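Long-range contacts in beta-porphyranase (Bacteroides plebeius, PDB 4AWD), which hydrolyses the sulfated red-seaweed polysaccharide porphyran at linkages between beta-D-galactopyranose and alpha-L-galactopyranose-6-sulfate, releasing mostly a disaccharide: residues A142-M147 / M183-S188; D178-M183 / H241-W246; W199-N204 / T233-E238. All blocks are in the same frame, centred on the assembly; numbering follows the deposited sequence.

Interaction 1 (A142-M147 / M183-S188); sequences ASLTTM and MGIIRS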
loop_
_atom_site.group_PDB
_atom_site.type_symbol
_atom_site.label_atom_id
_atom_site.label_comp_id
_atom_site.label_asym_id
_atom_site.label_seq_id
_atom_site.Cartn_x
_atom_site.Cartn_y
_atom_site.Cartn_z
ATOM N N ALA A 142 -12.051 -3.827 -3.495
ATOM C CA ALA A 142 -12.125 -2.380 -3.161
ATOM C C ALA A 142 -13.503 -1.988 -2.664
ATOM O O ALA A 142 -14.492 -2.603 -3.043
ATOM C CB ALA A 142 -11.727 -1.496 -4.355
ATOM N N SER A 143 -13.552 -0.966 -1.810
ATOM C CA SER A 143 -14.821 -0.360 -1.406
ATOM C C SER A 143 -15.447 0.298 -2.628
ATOM O O SER A 143 -14.711 0.795 -3.491
ATOM C CB SER A 143 -14.595 0.679 -0.311
ATOM O OG SER A 143 -13.791 1.746 -0.792
ATOM N N LEU A 144 -16.782 0.268 -2.720
ATOM C CA LEU A 144 -17.523 0.977 -3.773
ATOM C C LEU A 144 -17.683 2.433 -3.341
ATOM O O LEU A 144 -18.748 2.884 -2.914
ATOM C CB LEU A 144 -18.872 0.313 -4.070
ATOM C CG LEU A 144 -19.513 0.632 -5.444
ATOM C CD1 LEU A 144 -18.693 0.094 -6.588
ATOM C CD2 LEU A 144 -20.943 0.102 -5.557
ATOM N N THR A 145 -16.594 3.169 -3.503
ATOM C CA THR A 145 -16.382 4.401 -2.792
ATOM C C THR A 145 -15.296 5.155 -3.543
ATOM O O THR A 145 -14.509 4.535 -4.266
ATOM C CB THR A 145 -15.932 4.031 -1.348
ATOM O OG1 THR A 145 -17.020 4.215 -0.421
ATOM C CG2 THR A 145 -14.729 4.786 -0.904
ATOM N N THR A 146 -15.262 6.482 -3.389
ATOM C CA THR A 146 -14.206 7.298 -3.969
ATOM C C THR A 146 -12.994 7.477 -3.040
ATOM O O THR A 146 -12.181 8.393 -3.232
ATOM C CB THR A 146 -14.714 8.699 -4.363
ATOM O OG1 THR A 146 -15.448 9.256 -3.276
ATOM C CG2 THR A 146 -15.588 8.664 -5.634
ATOM N N MET A 147 -12.885 6.615 -2.030
ATOM C CA MET A 147 -11.678 6.514 -1.203
ATOM C C MET A 147 -10.853 5.303 -1.641
ATOM O O MET A 147 -11.395 4.317 -2.155
ATOM C CB MET A 147 -12.021 6.449 0.290
ATOM C CG MET A 147 -12.380 7.809 0.851
ATOM S SD MET A 147 -12.956 7.825 2.556
ATOM C CE MET A 147 -11.465 7.356 3.442
ATOM N N MET A 183 -9.598 2.917 -6.509
ATOM C CA MET A 183 -10.815 3.235 -5.780
ATOM C C MET A 183 -11.962 2.618 -6.572
ATOM O O MET A 183 -11.821 2.399 -7.773
ATOM C CB MET A 183 -11.001 4.749 -5.590
ATOM C CG MET A 183 -11.143 5.559 -6.863
ATOM S SD MET A 183 -11.400 7.324 -6.553
ATOM C CE MET A 183 -9.817 7.829 -5.862
ATOM N N GLY A 184 -13.077 2.330 -5.911
ATOM C CA GLY A 184 -14.150 1.618 -6.568
ATOM C C GLY A 184 -14.983 2.445 -7.528
ATOM O O GLY A 184 -15.506 1.910 -8.519
ATOM N N ILE A 185 -15.146 3.731 -7.217
ATOM C CA ILE A 185 -15.927 4.651 -8.057
ATOM C C ILE A 185 -15.047 5.792 -8.568
ATOM O O ILE A 185 -14.245 6.355 -7.811
ATOM C CB ILE A 185 -17.120 5.287 -7.287
ATOM C CG1 ILE A 185 -18.084 4.213 -6.756
ATOM C CG2 ILE A 185 -17.838 6.325 -8.178
ATOM C CD1 ILE A 185 -19.129 4.744 -5.728
ATOM N N ILE A 186 -15.222 6.134 -9.840
ATOM C CA ILE A 186 -14.496 7.230 -10.466
ATOM C C ILE A 186 -15.461 8.392 -10.757
ATOM O O ILE A 186 -16.442 8.205 -11.481
ATOM C CB ILE A 186 -13.832 6.763 -11.786
ATOM C CG1 ILE A 186 -12.865 5.585 -11.551
ATOM C CG2 ILE A 186 -13.124 7.927 -12.466
ATOM C CD1 ILE A 186 -11.712 5.857 -10.556
ATOM N N ARG A 187 -15.183 9.579 -10.214
ATOM C CA ARG A 187 -16.083 10.730 -10.386
ATOM C C ARG A 187 -15.461 11.966 -11.064
ATOM O O ARG A 187 -16.030 12.504 -12.014
ATOM C CB ARG A 187 -16.722 11.129 -9.053
ATOM C CG ARG A 187 -17.878 10.246 -8.619
ATOM C CD ARG A 187 -18.326 10.631 -7.231
ATOM N NE ARG A 187 -19.435 9.829 -6.730
ATOM C CZ ARG A 187 -19.752 9.713 -5.441
ATOM N NH1 ARG A 187 -19.022 10.328 -4.498
ATOM N NH2 ARG A 187 -20.795 8.961 -5.086
ATOM N N SER A 188 -14.301 12.410 -10.580
ATOM C CA SER A 188 -13.685 13.633 -11.079
ATOM C C SER A 188 -12.815 13.378 -12.302
ATOM O O SER A 188 -11.607 13.153 -12.210
ATOM C CB SER A 188 -12.899 14.318 -9.970
ATOM O OG SER A 188 -13.787 14.779 -8.973
HETATM O O HOH W 1 -11.937 1.828 -2.932
#

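Interaction 2 (D178-M183 / H241-W246); sequences DIIETM and HTYGCW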
loop_
_atom_site.group_PDB
_atom_site.type_symbol
_atom_site.label_atom_id
_atom_site.label_comp_id
_atom_site.label_asym_id
_atom_site.label_seq_id
_atom_site.Cartn_x
_atom_site.Cartn_y
_atom_site.Cartn_z
ATOM N N ASP A 178 4.357 0.813 -3.774
ATOM C CA ASP A 178 2.903 0.715 -3.920
ATOM C C ASP A 178 2.579 -0.481 -4.781
ATOM O O ASP A 178 2.891 -0.492 -5.975
ATOM C CB ASP A 178 2.339 1.991 -4.567
ATOM C CG ASP A 178 2.372 3.182 -3.623
ATOM O OD1 ASP A 178 1.808 3.051 -2.527
ATOM O OD2 ASP A 178 2.953 4.237 -3.976
ATOM N N ILE A 179 1.983 -1.499 -4.170
ATOM C CA ILE A 179 1.655 -2.719 -4.891
ATOM C C ILE A 179 0.320 -2.535 -5.612
ATOM O O ILE A 179 0.189 -2.894 -6.777
ATOM C CB ILE A 179 1.693 -3.973 -3.975
ATOM C CG1 ILE A 179 3.138 -4.218 -3.516
ATOM C CG2 ILE A 179 1.159 -5.197 -4.723
ATOM C CD1 ILE A 179 3.322 -5.189 -2.369
ATOM N N ILE A 180 -0.662 -1.955 -4.929
ATOM C CA ILE A 180 -1.887 -1.524 -5.604
ATOM C C ILE A 180 -2.485 -0.285 -4.968
ATOM O O ILE A 180 -2.551 -0.178 -3.738
ATOM C CB ILE A 180 -2.965 -2.668 -5.709
ATOM C CG1 ILE A 180 -4.181 -2.220 -6.537
ATOM C CG2 ILE A 180 -3.386 -3.200 -4.298
ATOM C CD1 ILE A 180 -3.865 -1.904 -8.018
ATOM N N GLU A 181 -2.898 0.646 -5.825
ATOM C CA GLU A 181 -3.849 1.701 -5.480
ATOM C C GLU A 181 -5.026 1.583 -6.438
ATOM O O GLU A 181 -4.822 1.444 -7.637
ATOM C CB GLU A 181 -3.219 3.087 -5.650
ATOM C CG GLU A 181 -1.993 3.376 -4.807
ATOM C CD GLU A 181 -1.424 4.752 -5.079
ATOM O OE1 GLU A 181 -2.061 5.753 -4.671
ATOM O OE2 GLU A 181 -0.347 4.848 -5.712
ATOM N N THR A 182 -6.254 1.590 -5.918
ATOM C CA THR A 182 -7.460 1.800 -6.744
ATOM C C THR A 182 -8.483 2.535 -5.896
ATOM O O THR A 182 -8.250 2.737 -4.695
ATOM C CB THR A 182 -8.173 0.522 -7.135
ATOM O OG1 THR A 182 -7.946 -0.453 -6.116
ATOM C CG2 THR A 182 -7.738 0.021 -8.464
ATOM N N MET A 183 -9.598 2.917 -6.509
ATOM C CA MET A 183 -10.815 3.235 -5.780
ATOM C C MET A 183 -11.962 2.618 -6.572
ATOM O O MET A 183 -11.821 2.399 -7.773
ATOM C CB MET A 183 -11.001 4.749 -5.590
ATOM C CG MET A 183 -11.143 5.559 -6.863
ATOM S SD MET A 183 -11.400 7.324 -6.553
ATOM C CE MET A 183 -9.817 7.829 -5.862
ATOM N N HIS A 241 -9.397 -9.690 -6.035
ATOM C CA HIS A 241 -8.318 -9.992 -6.942
ATOM C C HIS A 241 -7.015 -9.983 -6.179
ATOM O O HIS A 241 -6.914 -9.472 -5.064
ATOM C CB HIS A 241 -8.272 -9.001 -8.118
ATOM C CG HIS A 241 -9.477 -9.061 -9.005
ATOM N ND1 HIS A 241 -9.625 -10.006 -9.997
ATOM C CD2 HIS A 241 -10.588 -8.286 -9.053
ATOM C CE1 HIS A 241 -10.781 -9.815 -10.611
ATOM N NE2 HIS A 241 -11.386 -8.779 -10.057
ATOM N N THR A 242 -6.010 -10.522 -6.825
ATOM C CA THR A 242 -4.722 -10.735 -6.228
ATOM C C THR A 242 -3.785 -9.636 -6.749
ATOM O O THR A 242 -3.719 -9.390 -7.956
ATOM C CB THR A 242 -4.298 -12.211 -6.562
ATOM O OG1 THR A 242 -4.633 -13.056 -5.451
ATOM C CG2 THR A 242 -2.867 -12.352 -6.880
ATOM N N TYR A 243 -3.118 -8.941 -5.833
ATOM C CA TYR A 243 -2.182 -7.868 -6.197
ATOM C C TYR A 243 -0.857 -8.118 -5.488
ATOM O O TYR A 243 -0.775 -8.091 -4.259
ATOM C CB TYR A 243 -2.736 -6.487 -5.828
ATOM C CG TYR A 243 -4.086 -6.171 -6.426
ATOM C CD1 TYR A 243 -4.189 -5.604 -7.696
ATOM C CD2 TYR A 243 -5.266 -6.437 -5.718
ATOM C CE1 TYR A 243 -5.417 -5.304 -8.256
ATOM C CE2 TYR A 243 -6.516 -6.157 -6.276
ATOM C CZ TYR A 243 -6.579 -5.584 -7.551
ATOM O OH TYR A 243 -7.798 -5.296 -8.118
ATOM N N GLY A 244 0.176 -8.370 -6.277
ATOM C CA GLY A 244 1.419 -8.873 -5.739
ATOM C C GLY A 244 2.666 -8.255 -6.315
ATOM O O GLY A 244 2.707 -7.777 -7.454
ATOM N N CYS A 245 3.693 -8.264 -5.493
ATOM C CA CYS A 245 4.967 -7.750 -5.887
ATOM C C CYS A 245 6.043 -8.782 -5.585
ATOM O O CYS A 245 6.064 -9.361 -4.490
ATOM C CB CYS A 245 5.272 -6.509 -5.075
ATOM S SG CYS A 245 6.815 -5.830 -5.536
ATOM N N TRP A 246 6.928 -9.004 -6.555
ATOM C CA TRP A 246 8.189 -9.665 -6.281
ATOM C C TRP A 246 9.249 -8.576 -6.167
ATOM O O TRP A 246 9.714 -8.031 -7.166
ATOM C CB TRP A 246 8.569 -10.662 -7.379
ATOM C CG TRP A 246 9.840 -11.423 -7.087
ATOM C CD1 TRP A 246 10.731 -11.194 -6.066
ATOM C CD2 TRP A 246 10.372 -12.525 -7.835
ATOM N NE1 TRP A 246 11.773 -12.094 -6.131
ATOM C CE2 TRP A 246 11.578 -12.916 -7.209
ATOM C CE3 TRP A 246 9.945 -13.221 -8.973
ATOM C CZ2 TRP A 246 12.364 -13.976 -7.687
ATOM C CZ3 TRP A 246 10.721 -14.277 -9.443
ATOM C CH2 TRP A 246 11.920 -14.642 -8.800
#

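Interaction 3 (W199-N204 / T233-E238); sequences WNMQMN and TDPSAE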
loop_
_atom_site.group_PDB
_atom_site.type_symbol
_atom_site.label_atom_id
_atom_site.label_comp_id
_atom_site.label_asym_id
_atom_site.label_seq_id
_atom_site.Cartn_x
_atom_site.Cartn_y
_atom_site.Cartn_z
ATOM N N TRP A 199 -9.253 4.187 -13.735
ATOM C CA TRP A 199 -8.298 3.917 -12.667
ATOM C C TRP A 199 -8.673 2.699 -11.803
ATOM O O TRP A 199 -7.795 2.019 -11.287
ATOM C CB TRP A 199 -8.149 5.147 -11.794
ATOM C CG TRP A 199 -6.833 5.280 -11.110
ATOM C CD1 TRP A 199 -5.610 5.469 -11.702
ATOM C CD2 TRP A 199 -6.602 5.290 -9.700
ATOM N NE1 TRP A 199 -4.633 5.591 -10.742
ATOM C CE2 TRP A 199 -5.214 5.478 -9.505
ATOM C CE3 TRP A 199 -7.436 5.156 -8.577
ATOM C CZ2 TRP A 199 -4.634 5.532 -8.231
ATOM C CZ3 TRP A 199 -6.858 5.213 -7.297
ATOM C CH2 TRP A 199 -5.470 5.401 -7.142
ATOM N N ASN A 200 -9.978 2.445 -11.662
ATOM C CA ASN A 200 -10.480 1.245 -11.008
ATOM C C ASN A 200 -10.286 -0.060 -11.796
ATOM O O ASN A 200 -10.660 -1.142 -11.297
ATOM C CB ASN A 200 -11.958 1.414 -10.623
ATOM C CG ASN A 200 -12.897 1.385 -11.826
ATOM O OD1 ASN A 200 -12.649 2.037 -12.846
ATOM N ND2 ASN A 200 -13.997 0.631 -11.696
ATOM N N MET A 201 -9.713 0.047 -13.004
ATOM C CA MET A 201 -9.455 -1.110 -13.884
ATOM C C MET A 201 -8.018 -1.174 -14.389
ATOM O O MET A 201 -7.762 -1.719 -15.470
ATOM C CB MET A 201 -10.392 -1.119 -15.102
ATOM C CG MET A 201 -11.850 -1.256 -14.747
ATOM S SD MET A 201 -12.950 -1.221 -16.166
ATOM C CE MET A 201 -14.267 -0.274 -15.423
ATOM N N GLN A 202 -7.089 -0.614 -13.627
ATOM C CA GLN A 202 -5.699 -0.588 -14.046
ATOM C C GLN A 202 -4.826 -1.025 -12.877
ATOM O O GLN A 202 -5.145 -0.748 -11.720
ATOM C CB GLN A 202 -5.276 0.808 -14.584
ATOM C CG GLN A 202 -6.133 1.399 -15.760
ATOM C CD GLN A 202 -5.919 0.709 -17.129
ATOM O OE1 GLN A 202 -4.993 -0.089 -17.282
ATOM N NE2 GLN A 202 -6.779 1.023 -18.127
ATOM N N MET A 203 -3.736 -1.726 -13.183
ATOM C CA MET A 203 -2.769 -2.148 -12.166
ATOM C C MET A 203 -1.906 -0.939 -11.863
ATOM O O MET A 203 -0.816 -0.772 -12.423
ATOM C CB MET A 203 -1.918 -3.314 -12.696
ATOM C CG MET A 203 -0.981 -3.996 -11.696
ATOM S SD MET A 203 -1.871 -4.880 -10.399
ATOM C CE MET A 203 -0.531 -5.335 -9.302
ATOM N N ASN A 204 -2.430 -0.062 -11.009
ATOM C CA ASN A 204 -1.675 1.096 -10.538
ATOM C C ASN A 204 -0.686 0.720 -9.429
ATOM O O ASN A 204 -1.050 0.612 -8.260
ATOM C CB ASN A 204 -2.620 2.203 -10.074
ATOM C CG ASN A 204 -3.799 2.373 -10.990
ATOM O OD1 ASN A 204 -3.646 2.749 -12.157
ATOM N ND2 ASN A 204 -4.993 2.095 -10.471
ATOM N N THR A 233 -6.850 -4.388 -15.818
ATOM C CA THR A 233 -7.330 -5.000 -14.600
ATOM C C THR A 233 -8.862 -4.998 -14.567
ATOM O O THR A 233 -9.498 -4.344 -15.379
ATOM C CB THR A 233 -6.602 -4.308 -13.410
ATOM O OG1 THR A 233 -5.637 -5.223 -12.851
ATOM C CG2 THR A 233 -7.530 -3.767 -12.366
ATOM N N ASP A 234 -9.460 -5.778 -13.678
ATOM C CA ASP A 234 -10.915 -5.829 -13.579
ATOM C C ASP A 234 -11.402 -4.779 -12.582
ATOM O O ASP A 234 -10.637 -4.371 -11.712
ATOM C CB ASP A 234 -11.359 -7.221 -13.136
ATOM C CG ASP A 234 -10.866 -8.301 -14.062
ATOM O OD1 ASP A 234 -11.359 -8.379 -15.209
ATOM O OD2 ASP A 234 -9.987 -9.075 -13.642
ATOM N N PRO A 235 -12.682 -4.344 -12.697
ATOM C CA PRO A 235 -13.193 -3.309 -11.777
ATOM C C PRO A 235 -12.920 -3.689 -10.308
ATOM O O PRO A 235 -13.378 -4.737 -9.840
ATOM C CB PRO A 235 -14.692 -3.257 -12.098
ATOM C CG PRO A 235 -14.800 -3.757 -13.504
ATOM C CD PRO A 235 -13.729 -4.808 -13.633
ATOM N N SER A 236 -12.148 -2.862 -9.608
ATOM C CA SER A 236 -11.568 -3.267 -8.326
ATOM C C SER A 236 -12.602 -3.549 -7.226
ATOM O O SER A 236 -12.363 -4.363 -6.346
ATOM C CB SER A 236 -10.527 -2.252 -7.857
ATOM O OG SER A 236 -11.095 -0.962 -7.781
ATOM N N ALA A 237 -13.758 -2.898 -7.309
ATOM C CA ALA A 237 -14.823 -3.053 -6.305
ATOM C C ALA A 237 -15.776 -4.225 -6.549
ATOM O O ALA A 237 -16.561 -4.580 -5.671
ATOM C CB ALA A 237 -15.608 -1.766 -6.178
ATOM N N GLU A 238 -15.717 -4.825 -7.730
ATOM C CA GLU A 238 -16.676 -5.883 -8.073
ATOM C C GLU A 238 -16.271 -7.259 -7.557
ATOM O O GLU A 238 -17.117 -8.149 -7.419
ATOM C CB GLU A 238 -16.930 -5.957 -9.588
ATOM C CG GLU A 238 -17.456 -4.666 -10.255
ATOM C CD GLU A 238 -18.576 -3.940 -9.488
ATOM O OE1 GLU A 238 -19.296 -4.562 -8.667
ATOM O OE2 GLU A 238 -18.737 -2.714 -9.713
HETATM O O HOH W 2 -14.971 -0.694 -9.270
#

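Interaction 1 (A142-M147 / M183-S188)
The carbonyl oxygen of Thr-145 receives two backbone N-H groups from the facing loop. Ile-185 N bonds to Thr-145 O at 3.1 Å with a fairly straight N-H...O angle of 158°, while the bond from Gly-184 N to the same oxygen is bent and weak. Next to this pair, Gly-184 CA comes to 3.2 Å from Ser-143 O, a C-H...O contact that brings the two main chains together.

Side chains close over the rest. Ile-185 CG1 lies beside the backbone N of its own residue (chi1 -59°), which carries CD1 to within 3.4 Å of Leu-144 O, and its branch crosses the Leu-144 side chain at about a right angle. Farther along, the methyl CG2 of Thr-146 rests 3.7 Å from Arg-187 CD, on the flank of an arm extended from CG to NE. Met-183 packs against the main chain of 146-147, its CB 3.5 Å from Met-147 O and its SD and CE against the carbonyl oxygen of Thr-146.

A water also joins the two loops: it donates to Met-147 O, accepts from Ser-143 OG at 2.8 Å and takes a weak bond from Gly-184 N. The polar ends of the outer pair are fixed by a third loop, since Thr-146 OG1 and Arg-187 NH1 both bond to Gln-294 O, and Arg-187 NH2 forms a salt bridge with Asp-300.

The contact thus joins the connection between strands 134-141 and 149-163 to the loop that leaves strand 168-182, at one end of the beta-sandwich expected of a GH16 enzyme, with Asn-100 of strand 95-107 packed against Ser-143, Thr-145 and Met-147.

Interaction 2 (D178-M183 / H241-W246)
Ile-179 meets the facing strand with both of its branches. CG1 lies beside the backbone N (chi1 -66°), which leaves CG2 anti to it and brings CG2 to 3.5 Å from Tyr-243 O. CG2 rests on the main chain between Tyr-243 and Gly-244, 3.7 Å from Gly-244 N. The other branch runs on to Cys-245, where Ile-179 CG1 comes within 3.5 Å of Cys-245 CB and Ile-179 CD1 packs against the same atom.

The chain turns a corner at Ile-179. Ile-179 and Ile-180 both face Phe-151 of strand 149-163 in a classic beta bulge, which directs two successive side chains toward strand 241-249. That strand belongs to the layer paired with 134-141 and 252-257, so the contact is apolar packing between layers in the core of the GH16 beta-sandwich.

Ile-180 lies over one face of the Tyr-243 ring. CG1, anti to the backbone N (chi1 -175°), makes a CH-pi contact 3.9 Å from the ring centroid and 23° off the normal, displaced toward the CD1 and CE1 rim. CG2 covers the root of the ring, 3.7 Å from Tyr-243 CG, and Ile-180 CD1 stays on the same face, above and just outside the rim, 3.7 Å from both Tyr-243 CD1 and CE1.

Glu-181, probably the catalytic proton donor, comes next in the chain, its OE1 hydrogen-bonded to Tyr-289 OH.

Interaction 3 (W199-N204 / T233-E238)
With CG beside its backbone N (chi1 -63°), Met-201 passes its side chain at a slant over Pro-235: CG lies over the proline ring, 3.8 Å from Pro-235 N, and CE ends 4.0 Å from Pro-235 CG. Asn-200 has CG between its backbone N and carbonyl carbon (chi1 72°), which carries ND2 past Pro-235 to a water, bonded at 2.9 Å and held in turn by Ala-237 N.

Two backbone bonds fasten the loops together, both bent, with N-H...O angles of about 135°. Ser-236 N donates to Asn-200 O at 2.8 Å, and Pro-235 CA adds a C-H contact to the same oxygen. Thr-233 N reaches Met-201 O, also at 2.8 Å. The Thr-233 methyl CG2 is pressed against the main chain where Met-201 meets Gln-202, 3.4 Å from Gln-202 N.

Asn-204 steadies the first loop from within: its ND2 bonds to Trp-199 O in the amide plane and also to Glu-181 O. This is loop-to-loop packing at the edge of the GH16 beta-sandwich, next to strand 168-182, which bears Glu-181.

From the N terminus, the chain leaves strand 134-141 through 142-147, and interaction 1 closes a span of two long strands when it meets 183-188. Interaction 2 opens at 178-183, before that closure, and ends on strand 241-249, so the two cross and share Met-183. Interaction 3 follows interaction 1 in series and falls wholly within the span of interaction 2, bringing 199-204 to 233-238 just ahead of strand 241-249. Spatially they adjoin: Ala-142 N probably bonds to Ser-236 O, and Met-183 O packs on Asn-200. Interactions 1 and 3 tie together loops at one end of the sandwich, while interaction 2 packs its two layers on each other.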